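Local atomic coordinates of glyceraldehyde-3-phosphate dehydrogenase (Sulfolobus solfataricus, PDB entry 1B7G), a protein that catalyses the phosphorylating oxidation of D-glyceraldehyde 3-phosphate in glycolysis, accepting both NAD and NADP but markedly preferring NADP. Residues V16-A19 and I20-Q23; E260-E263 and V264-L268; E307-D310 and A311-S315. The protein carries 1 engineered substitution. All coordinates share one frame; numbering follows the deposited sequence.

Contact 1 (V16-A19 and I20-Q23); sequences VADA and IIKQ
In the helix of the first beta-alpha-beta unit, 11-21, the side chains of V16 and I20 meet one turn apart, and the side-chain amide of Q23 folds back onto the carbonyl of A19. V16 CG1 lies 3.8 Å from I20 CD1, a glancing contact between branch ends. The chi1 of 171° sets that V16 methyl opposite its own backbone N, on the side where I20 rises. I20 continues inward against V4 and V6 of strand 2-7 and L28 of strand 26-32.

Regular backbone bonds run from I20 N to V16 O (3.0 Å) and from I21 N to A17 O (3.1 Å). K22 N bonds D18 O at 3.2 Å and makes a second, weak bond to A19 O. That same A19 carbonyl takes the amide of Q23, NE2 lying 3.0 Å from A19 O with an N-H...O angle of 163°. The acceptor lies in the plane of the Q23 amide, but NE2 stands tilted from the carbonyl plane. A bend at chi2 (-40°) folds the side chain back for this. NE2 also bonds S331 OG and OE1 bonds R313, which together fix the turn of the amide. With an alanine in place of this glutamine, A19 O would probably lose its straight side-chain donor and R313 one of its acceptors.

D18 is buried among basic groups, in salt bridges with R46 and R272 of its own chain and with K269 of the second subunit. Strand 2-7, helix 11-21 and strand 26-32 form the beta-alpha-beta unit typical of a Rossmann-type dinucleotide-binding fold, and V16 touching the glycine-rich turn is consistent with it.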
ATOM      1  N   VAL A  16      12.679  -6.316   8.559  1.00 24.18           N
ATOM      2  CA  VAL A  16      13.402  -7.444   9.233  1.00 25.37           C
ATOM      3  C   VAL A  16      13.127  -7.367  10.736  1.00 29.78           C
ATOM      4  O   VAL A  16      12.938  -8.406  11.388  1.00 30.91           O
ATOM      5  CB  VAL A  16      14.860  -7.531   8.871  1.00 30.17           C
ATOM      6  CG1 VAL A  16      15.543  -8.566   9.774  1.00 18.74           C
ATOM      7  CG2 VAL A  16      15.015  -8.024   7.376  1.00 23.66           C
ATOM      8  N   ALA A  17      12.977  -6.143  11.253  1.00 26.94           N
ATOM      9  CA  ALA A  17      12.628  -5.996  12.684  1.00 29.25           C
ATOM     10  C   ALA A  17      11.271  -6.589  12.979  1.00 27.62           C
ATOM     11  O   ALA A  17      11.172  -7.427  13.903  1.00 29.99           O
ATOM     12  CB  ALA A  17      12.776  -4.565  13.137  1.00 27.30           C
ATOM     13  N   ASP A  18      10.251  -6.310  12.161  1.00 28.29           N
ATOM     14  CA  ASP A  18       8.950  -6.894  12.335  1.00 30.05           C
ATOM     15  C   ASP A  18       8.938  -8.421  12.197  1.00 35.02           C
ATOM     16  O   ASP A  18       8.235  -9.087  12.978  1.00 29.70           O
ATOM     17  CB  ASP A  18       7.902  -6.285  11.419  1.00 33.74           C
ATOM     18  CG  ASP A  18       7.417  -4.921  11.846  1.00 34.89           C
ATOM     19  OD1 ASP A  18       7.815  -4.403  12.912  1.00 34.30           O
ATOM     20  OD2 ASP A  18       6.611  -4.345  11.091  1.00 33.67           O
ATOM     21  N   ALA A  19       9.718  -8.982  11.267  1.00 25.16           N
ATOM     22  CA  ALA A  19       9.769 -10.446  11.149  1.00 31.56           C
ATOM     23  C   ALA A  19      10.436 -11.105  12.358  1.00 27.45           C
ATOM     24  O   ALA A  19      10.036 -12.216  12.742  1.00 27.18           O
ATOM     25  CB  ALA A  19      10.487 -10.905   9.872  1.00 25.56           C
ATOM     26  N   ILE A  20      11.422 -10.452  12.927  1.00 28.38           N
ATOM     27  CA  ILE A  20      12.134 -10.930  14.108  1.00 32.12           C
ATOM     28  C   ILE A  20      11.162 -11.014  15.299  1.00 34.14           C
ATOM     29  O   ILE A  20      11.079 -12.041  15.973  1.00 34.59           O
ATOM     30  CB  ILE A  20      13.271  -9.983  14.458  1.00 34.04           C
ATOM     31  CG1 ILE A  20      14.409 -10.156  13.428  1.00 29.24           C
ATOM     32  CG2 ILE A  20      13.814 -10.205  15.886  1.00 29.55           C
ATOM     33  CD1 ILE A  20      15.396  -9.027  13.510  1.00 33.50           C
ATOM     34  N   ILE A  21      10.304  -9.998  15.388  1.00 36.46           N
ATOM     35  CA  ILE A  21       9.249  -9.956  16.374  1.00 36.86           C
ATOM     36  C   ILE A  21       8.312 -11.132  16.205  1.00 35.28           C
ATOM     37  O   ILE A  21       7.926 -11.751  17.217  1.00 37.43           O
ATOM     38  CB  ILE A  21       8.452  -8.632  16.357  1.00 36.94           C
ATOM     39  CG1 ILE A  21       9.390  -7.490  16.686  1.00 26.68           C
ATOM     40  CG2 ILE A  21       7.308  -8.706  17.372  1.00 40.36           C
ATOM     41  CD1 ILE A  21       8.830  -6.086  16.642  1.00 31.02           C
ATOM     42  N   LYS A  22       8.021 -11.556  14.987  1.00 33.06           N
ATOM     43  CA  LYS A  22       7.131 -12.681  14.776  1.00 34.65           C
ATOM     44  C   LYS A  22       7.780 -14.040  14.964  1.00 31.30           C
ATOM     45  O   LYS A  22       7.050 -15.040  14.913  1.00 36.28           O
ATOM     46  CB  LYS A  22       6.484 -12.603  13.381  1.00 26.73           C
ATOM     47  CG  LYS A  22       5.652 -11.333  13.220  1.00 34.01           C
ATOM     48  CD  LYS A  22       4.982 -11.357  11.843  1.00 42.17           C
ATOM     49  CE  LYS A  22       3.988 -10.207  11.712  1.00 43.54           C
ATOM     50  NZ  LYS A  22       3.256 -10.324  10.425  1.00 47.02           N
ATOM     51  N   GLN A  23       9.079 -14.152  15.159  1.00 29.41           N
ATOM     52  CA  GLN A  23       9.682 -15.488  15.285  1.00 30.37           C
ATOM     53  C   GLN A  23       9.521 -15.980  16.736  1.00 33.34           C
ATOM     54  O   GLN A  23       9.722 -15.179  17.651  1.00 31.29           O
ATOM     55  CB  GLN A  23      11.153 -15.419  14.927  1.00 28.83           C
ATOM     56  CG  GLN A  23      11.467 -15.128  13.455  1.00 29.94           C
ATOM     57  CD  GLN A  23      10.572 -15.813  12.472  1.00 31.13           C
ATOM     58  OE1 GLN A  23      10.620 -17.032  12.263  1.00 27.87           O
ATOM     59  NE2 GLN A  23       9.653 -15.039  11.854  1.00 26.53           N
TER

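Contact 2 (E260-E263 and V264-L268); sequences ELVE and VARDL
The guanidinium of R266 has the carboxylate of E263 at its edge and a water over one face. E263 OE1 sits near the guanidinium plane, 3.0 Å from R266 NH1, in a salt bridge between residues three apart on helix 258-267. The oxygen is met on its syn side, and the two flat groups stand 78° apart, almost perpendicular; the link is a single bond from NH1 rather than a two-pronged (bidentate) one. The bridging water lies 3.4 Å above the arginine plane, displaced toward its rim.

Both partners bend to meet. E263 starts with CG anti to its backbone N and folds at chi2 (75°), bringing the carboxylate round toward the next turn, while R266 turns at chi3. As a result E263 OE1 also lies 3.6 Å from R266 CD. The other carboxylate oxygen looks to D267: the water donates to E263 OE2 and to D267 OD1, 3.1 Å from each, spanning two acids whose OE2 and OD1 are 4.5 Å apart. Their mutual repulsion is probably eased by K14 of the second subunit, which forms salt bridges with both. R272 of the second subunit pairs with D267 and offers its carbonyl to R266, whose NH2 also bridges to E301 of that subunit.

Beneath this polar face the backbone is regular, D267 N meeting E263 O at 3.0 Å. L261 packs on M279 and F281 of strand 278-288. The helix thus has one side on its own sheet and the other in an interchain ion-pair network, as seen in subunit interfaces of hyperthermophilic enzymes, here built on the crossover helix between strands 246-249 and 278-288.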
ATOM      1  N   GLU A 260      -1.530  -4.105 -10.423  1.00 18.46           N
ATOM      2  CA  GLU A 260      -2.643  -4.951 -10.035  1.00 24.66           C
ATOM      3  C   GLU A 260      -2.230  -5.984  -8.998  1.00 27.28           C
ATOM      4  O   GLU A 260      -3.050  -6.351  -8.142  1.00 25.79           O
ATOM      5  CB  GLU A 260      -3.234  -5.671 -11.284  1.00 19.04           C
ATOM      6  CG  GLU A 260      -3.949  -4.594 -12.142  1.00 33.61           C
ATOM      7  CD  GLU A 260      -4.254  -5.083 -13.538  1.00 30.87           C
ATOM      8  OE1 GLU A 260      -3.616  -6.075 -14.005  1.00 27.71           O
ATOM      9  OE2 GLU A 260      -5.136  -4.486 -14.196  1.00 36.44           O
ATOM     10  N   LEU A 261      -0.962  -6.407  -9.041  1.00 25.36           N
ATOM     11  CA  LEU A 261      -0.445  -7.335  -8.026  1.00 26.24           C
ATOM     12  C   LEU A 261      -0.312  -6.583  -6.708  1.00 27.75           C
ATOM     13  O   LEU A 261      -0.698  -7.156  -5.688  1.00 26.97           O
ATOM     14  CB  LEU A 261       0.874  -7.982  -8.471  1.00 21.62           C
ATOM     15  CG  LEU A 261       0.713  -8.965  -9.655  1.00 21.07           C
ATOM     16  CD1 LEU A 261       2.044  -9.406 -10.210  1.00 28.17           C
ATOM     17  CD2 LEU A 261      -0.133 -10.167  -9.261  1.00 29.23           C
ATOM     18  N   VAL A 262       0.138  -5.317  -6.729  1.00 22.99           N
ATOM     19  CA  VAL A 262       0.197  -4.528  -5.472  1.00 26.02           C
ATOM     20  C   VAL A 262      -1.224  -4.440  -4.911  1.00 26.56           C
ATOM     21  O   VAL A 262      -1.480  -4.621  -3.736  1.00 28.20           O
ATOM     22  CB  VAL A 262       0.762  -3.128  -5.652  1.00 23.81           C
ATOM     23  CG1 VAL A 262       0.647  -2.216  -4.396  1.00 21.73           C
ATOM     24  CG2 VAL A 262       2.242  -3.190  -6.023  1.00 26.70           C
ATOM     25  N   GLU A 263      -2.190  -4.175  -5.784  1.00 25.70           N
ATOM     26  CA  GLU A 263      -3.569  -4.153  -5.414  1.00 26.50           C
ATOM     27  C   GLU A 263      -4.031  -5.471  -4.784  1.00 29.51           C
ATOM     28  O   GLU A 263      -4.718  -5.411  -3.774  1.00 27.18           O
ATOM     29  CB  GLU A 263      -4.507  -3.818  -6.588  1.00 22.95           C
ATOM     30  CG  GLU A 263      -5.845  -3.286  -6.088  1.00 24.95           C
ATOM     31  CD  GLU A 263      -5.896  -1.885  -5.576  1.00 26.30           C
ATOM     32  OE1 GLU A 263      -4.898  -1.145  -5.448  1.00 29.75           O
ATOM     33  OE2 GLU A 263      -7.023  -1.457  -5.207  1.00 28.49           O
ATOM     34  N   VAL A 264      -3.738  -6.605  -5.387  1.00 25.23           N
ATOM     35  CA  VAL A 264      -4.097  -7.903  -4.812  1.00 30.46           C
ATOM     36  C   VAL A 264      -3.632  -7.994  -3.357  1.00 26.87           C
ATOM     37  O   VAL A 264      -4.385  -8.434  -2.483  1.00 25.84           O
ATOM     38  CB  VAL A 264      -3.506  -9.072  -5.613  1.00 27.45           C
ATOM     39  CG1 VAL A 264      -3.575 -10.392  -4.818  1.00 27.80           C
ATOM     40  CG2 VAL A 264      -4.256  -9.204  -6.938  1.00 23.39           C
ATOM     41  N   ALA A 265      -2.405  -7.558  -3.100  1.00 24.57           N
ATOM     42  CA  ALA A 265      -1.833  -7.604  -1.776  1.00 25.82           C
ATOM     43  C   ALA A 265      -2.562  -6.710  -0.776  1.00 28.91           C
ATOM     44  O   ALA A 265      -2.659  -7.086   0.421  1.00 26.90           O
ATOM     45  CB  ALA A 265      -0.357  -7.223  -1.815  1.00 26.62           C
ATOM     46  N   ARG A 266      -2.939  -5.511  -1.210  1.00 22.66           N
ATOM     47  CA  ARG A 266      -3.710  -4.584  -0.433  1.00 26.89           C
ATOM     48  C   ARG A 266      -5.048  -5.243  -0.037  1.00 23.25           C
ATOM     49  O   ARG A 266      -5.369  -5.220   1.141  1.00 27.67           O
ATOM     50  CB  ARG A 266      -4.023  -3.263  -1.177  1.00 22.67           C
ATOM     51  CG  ARG A 266      -2.806  -2.369  -1.355  1.00 25.10           C
ATOM     52  CD  ARG A 266      -3.159  -1.188  -2.281  1.00 31.35           C
ATOM     53  NE  ARG A 266      -3.640  -0.047  -1.483  1.00 30.40           N
ATOM     54  CZ  ARG A 266      -4.320   0.968  -2.024  1.00 32.80           C
ATOM     55  NH1 ARG A 266      -4.631   1.018  -3.319  1.00 24.83           N
ATOM     56  NH2 ARG A 266      -4.702   1.949  -1.229  1.00 23.98           N
ATOM     57  N   ASP A 267      -5.790  -5.807  -0.958  1.00 24.63           N
ATOM     58  CA  ASP A 267      -7.064  -6.423  -0.704  1.00 29.74           C
ATOM     59  C   ASP A 267      -6.985  -7.739   0.074  1.00 35.54           C
ATOM     60  O   ASP A 267      -7.970  -8.084   0.739  1.00 32.70           O
ATOM     61  CB  ASP A 267      -7.839  -6.715  -2.009  1.00 24.98           C
ATOM     62  CG  ASP A 267      -8.278  -5.373  -2.646  1.00 32.25           C
ATOM     63  OD1 ASP A 267      -8.090  -4.337  -1.986  1.00 29.09           O
ATOM     64  OD2 ASP A 267      -8.785  -5.403  -3.772  1.00 29.06           O
ATOM     65  N   LEU A 268      -5.861  -8.429   0.008  1.00 30.52           N
ATOM     66  CA  LEU A 268      -5.617  -9.636   0.782  1.00 35.47           C
ATOM     67  C   LEU A 268      -5.165  -9.250   2.190  1.00 31.05           C
ATOM     68  O   LEU A 268      -5.001 -10.118   3.072  1.00 30.60           O
ATOM     69  CB  LEU A 268      -4.558 -10.561   0.133  1.00 23.79           C
ATOM     70  CG  LEU A 268      -5.028 -11.399  -1.056  1.00 30.75           C
ATOM     71  CD1 LEU A 268      -3.828 -12.144  -1.665  1.00 25.79           C
ATOM     72  CD2 LEU A 268      -6.088 -12.422  -0.680  1.00 23.31           C
TER
HETATM   73  O   HOH W   1      -6.943  -1.479  -2.135  1.00 32.47           O

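Contact 3 (E307-D310 and A311-S315); sequences ENID and AIRAS
I309 lies alongside R313, one turn on, its CG2 methyl 3.7 Å from R313 NH1. Both belong to helix 304-315, which packs against the parallel sheet of the Rossmann-type domain through N308, A311, I312 and S315, on strands 80-83 and 133-136. CG2 of I309 is anti to the backbone N, which points this branch along the helix toward R313, while its CD1 comes only loosely near I312 CD1, at 4.4 Å.

D310 and R313 carry opposite charges but stop short of a salt bridge: D310 OD1 is 4.1 Å from R313 NH1, with carboxylate and guanidinium planes 50° apart. Each has firmer partners. D310 OD2 bridges to R245, and R313 NH2 bridges to D25. T328 OG1 is hydrogen-bonded to both D310 OD1 and R313 NH1, spanning the gap and probably holding the two groups in place.

Along the backbone the bond from R313 N to I309 O is weak at 3.3 Å, whereas the next is short: A314 N reaches D310 O at 2.8 Å, nearly in line with the carbonyl bond.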
ATOM      1  N   GLU A 307      14.573 -14.505   3.892  1.00 27.10           N
ATOM      2  CA  GLU A 307      15.937 -14.916   3.724  1.00 27.34           C
ATOM      3  C   GLU A 307      16.821 -14.476   4.889  1.00 24.87           C
ATOM      4  O   GLU A 307      17.656 -15.242   5.374  1.00 24.63           O
ATOM      5  CB  GLU A 307      16.559 -14.356   2.400  1.00 26.67           C
ATOM      6  CG  GLU A 307      15.740 -14.722   1.166  1.00 28.45           C
ATOM      7  CD  GLU A 307      15.560 -16.207   0.960  1.00 26.51           C
ATOM      8  OE1 GLU A 307      16.471 -16.945   1.387  1.00 23.44           O
ATOM      9  OE2 GLU A 307      14.504 -16.681   0.465  1.00 22.11           O
ATOM     10  N   ASN A 308      16.609 -13.262   5.395  1.00 22.22           N
ATOM     11  CA  ASN A 308      17.404 -12.780   6.523  1.00 21.51           C
ATOM     12  C   ASN A 308      17.060 -13.582   7.797  1.00 27.14           C
ATOM     13  O   ASN A 308      17.963 -13.862   8.609  1.00 27.81           O
ATOM     14  CB  ASN A 308      17.196 -11.287   6.747  1.00 23.58           C
ATOM     15  CG  ASN A 308      18.105 -10.385   5.951  1.00 26.46           C
ATOM     16  OD1 ASN A 308      19.216 -10.069   6.375  1.00 26.98           O
ATOM     17  ND2 ASN A 308      17.649  -9.961   4.779  1.00 27.05           N
ATOM     18  N   ILE A 309      15.790 -13.972   7.939  1.00 20.33           N
ATOM     19  CA  ILE A 309      15.418 -14.791   9.101  1.00 27.08           C
ATOM     20  C   ILE A 309      16.104 -16.149   9.061  1.00 30.04           C
ATOM     21  O   ILE A 309      16.750 -16.598  10.041  1.00 24.66           O
ATOM     22  CB  ILE A 309      13.900 -14.925   9.235  1.00 30.39           C
ATOM     23  CG1 ILE A 309      13.209 -13.579   9.401  1.00 25.32           C
ATOM     24  CG2 ILE A 309      13.585 -15.832  10.457  1.00 27.47           C
ATOM     25  CD1 ILE A 309      13.792 -12.674  10.479  1.00 22.89           C
ATOM     26  N   ASP A 310      16.110 -16.826   7.910  1.00 24.85           N
ATOM     27  CA  ASP A 310      16.817 -18.110   7.803  1.00 24.11           C
ATOM     28  C   ASP A 310      18.302 -17.980   7.992  1.00 26.27           C
ATOM     29  O   ASP A 310      18.960 -18.876   8.579  1.00 27.26           O
ATOM     30  CB  ASP A 310      16.487 -18.777   6.467  1.00 25.19           C
ATOM     31  CG  ASP A 310      15.035 -19.158   6.360  1.00 34.25           C
ATOM     32  OD1 ASP A 310      14.475 -19.590   7.403  1.00 30.37           O
ATOM     33  OD2 ASP A 310      14.435 -19.050   5.266  1.00 28.34           O
ATOM     34  N   ALA A 311      18.894 -16.885   7.492  1.00 25.86           N
ATOM     35  CA  ALA A 311      20.301 -16.649   7.602  1.00 28.71           C
ATOM     36  C   ALA A 311      20.687 -16.593   9.099  1.00 29.72           C
ATOM     37  O   ALA A 311      21.784 -17.041   9.445  1.00 25.94           O
ATOM     38  CB  ALA A 311      20.794 -15.406   6.882  1.00 26.29           C
ATOM     39  N   ILE A 312      19.854 -15.955   9.910  1.00 30.05           N
ATOM     40  CA  ILE A 312      20.128 -15.918  11.354  1.00 30.05           C
ATOM     41  C   ILE A 312      20.222 -17.356  11.862  1.00 23.19           C
ATOM     42  O   ILE A 312      21.178 -17.739  12.508  1.00 29.44           O
ATOM     43  CB  ILE A 312      19.027 -15.169  12.121  1.00 31.21           C
ATOM     44  CG1 ILE A 312      19.147 -13.658  11.871  1.00 29.90           C
ATOM     45  CG2 ILE A 312      19.111 -15.466  13.612  1.00 24.41           C
ATOM     46  CD1 ILE A 312      17.885 -12.851  12.124  1.00 24.99           C
ATOM     47  N   ARG A 313      19.265 -18.188  11.495  1.00 22.10           N
ATOM     48  CA  ARG A 313      19.258 -19.572  11.946  1.00 25.75           C
ATOM     49  C   ARG A 313      20.451 -20.351  11.452  1.00 36.80           C
ATOM     50  O   ARG A 313      21.037 -21.105  12.254  1.00 29.45           O
ATOM     51  CB  ARG A 313      17.926 -20.246  11.590  1.00 22.22           C
ATOM     52  CG  ARG A 313      16.762 -19.561  12.270  1.00 25.86           C
ATOM     53  CD  ARG A 313      15.721 -20.557  12.787  1.00 29.28           C
ATOM     54  NE  ARG A 313      14.586 -19.835  13.379  1.00 25.72           N
ATOM     55  CZ  ARG A 313      13.569 -19.327  12.691  1.00 43.15           C
ATOM     56  NH1 ARG A 313      13.484 -19.450  11.351  1.00 29.67           N
ATOM     57  NH2 ARG A 313      12.636 -18.690  13.391  1.00 29.50           N
ATOM     58  N   ALA A 314      20.886 -20.163  10.185  1.00 26.68           N
ATOM     59  CA  ALA A 314      22.059 -20.836   9.690  1.00 28.29           C
ATOM     60  C   ALA A 314      23.331 -20.441  10.444  1.00 29.29           C
ATOM     61  O   ALA A 314      24.088 -21.261  10.958  1.00 28.73           O
ATOM     62  CB  ALA A 314      22.287 -20.548   8.205  1.00 27.98           C
ATOM     63  N   SER A 315      23.600 -19.147  10.499  1.00 22.20           N
ATOM     64  CA  SER A 315      24.755 -18.608  11.168  1.00 29.40           C
ATOM     65  C   SER A 315      24.869 -19.135  12.616  1.00 33.36           C
ATOM     66  O   SER A 315      25.958 -19.499  13.043  1.00 26.89           O
ATOM     67  CB  SER A 315      24.630 -17.093  11.248  1.00 19.56           C
ATOM     68  OG  SER A 315      25.758 -16.429  11.720  1.00 25.79           O
TER

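Contacts 1 and 3 touch, their centres about 12 Å apart: Q23 OE1 lies 2.8 Å from R313 NH2, a probable hydrogen bond, and A19 CB is 3.8 Å from I309 CD1. A helix late in the chain thereby packs beside the first helix of the nucleotide-binding domain. Both lie near C139 of the catalytic site without touching it, its side chain being about 8 Å from that of N308 and about 10 Å from that of V16. Contact 2 lies apart, its nearest atoms about 11 Å from contact 1 and 18 Å from contact 3. The second subunit relates it to contact 1, since D18 and D267 each pair with basic residues there, whereas contact 3 touches no other chain.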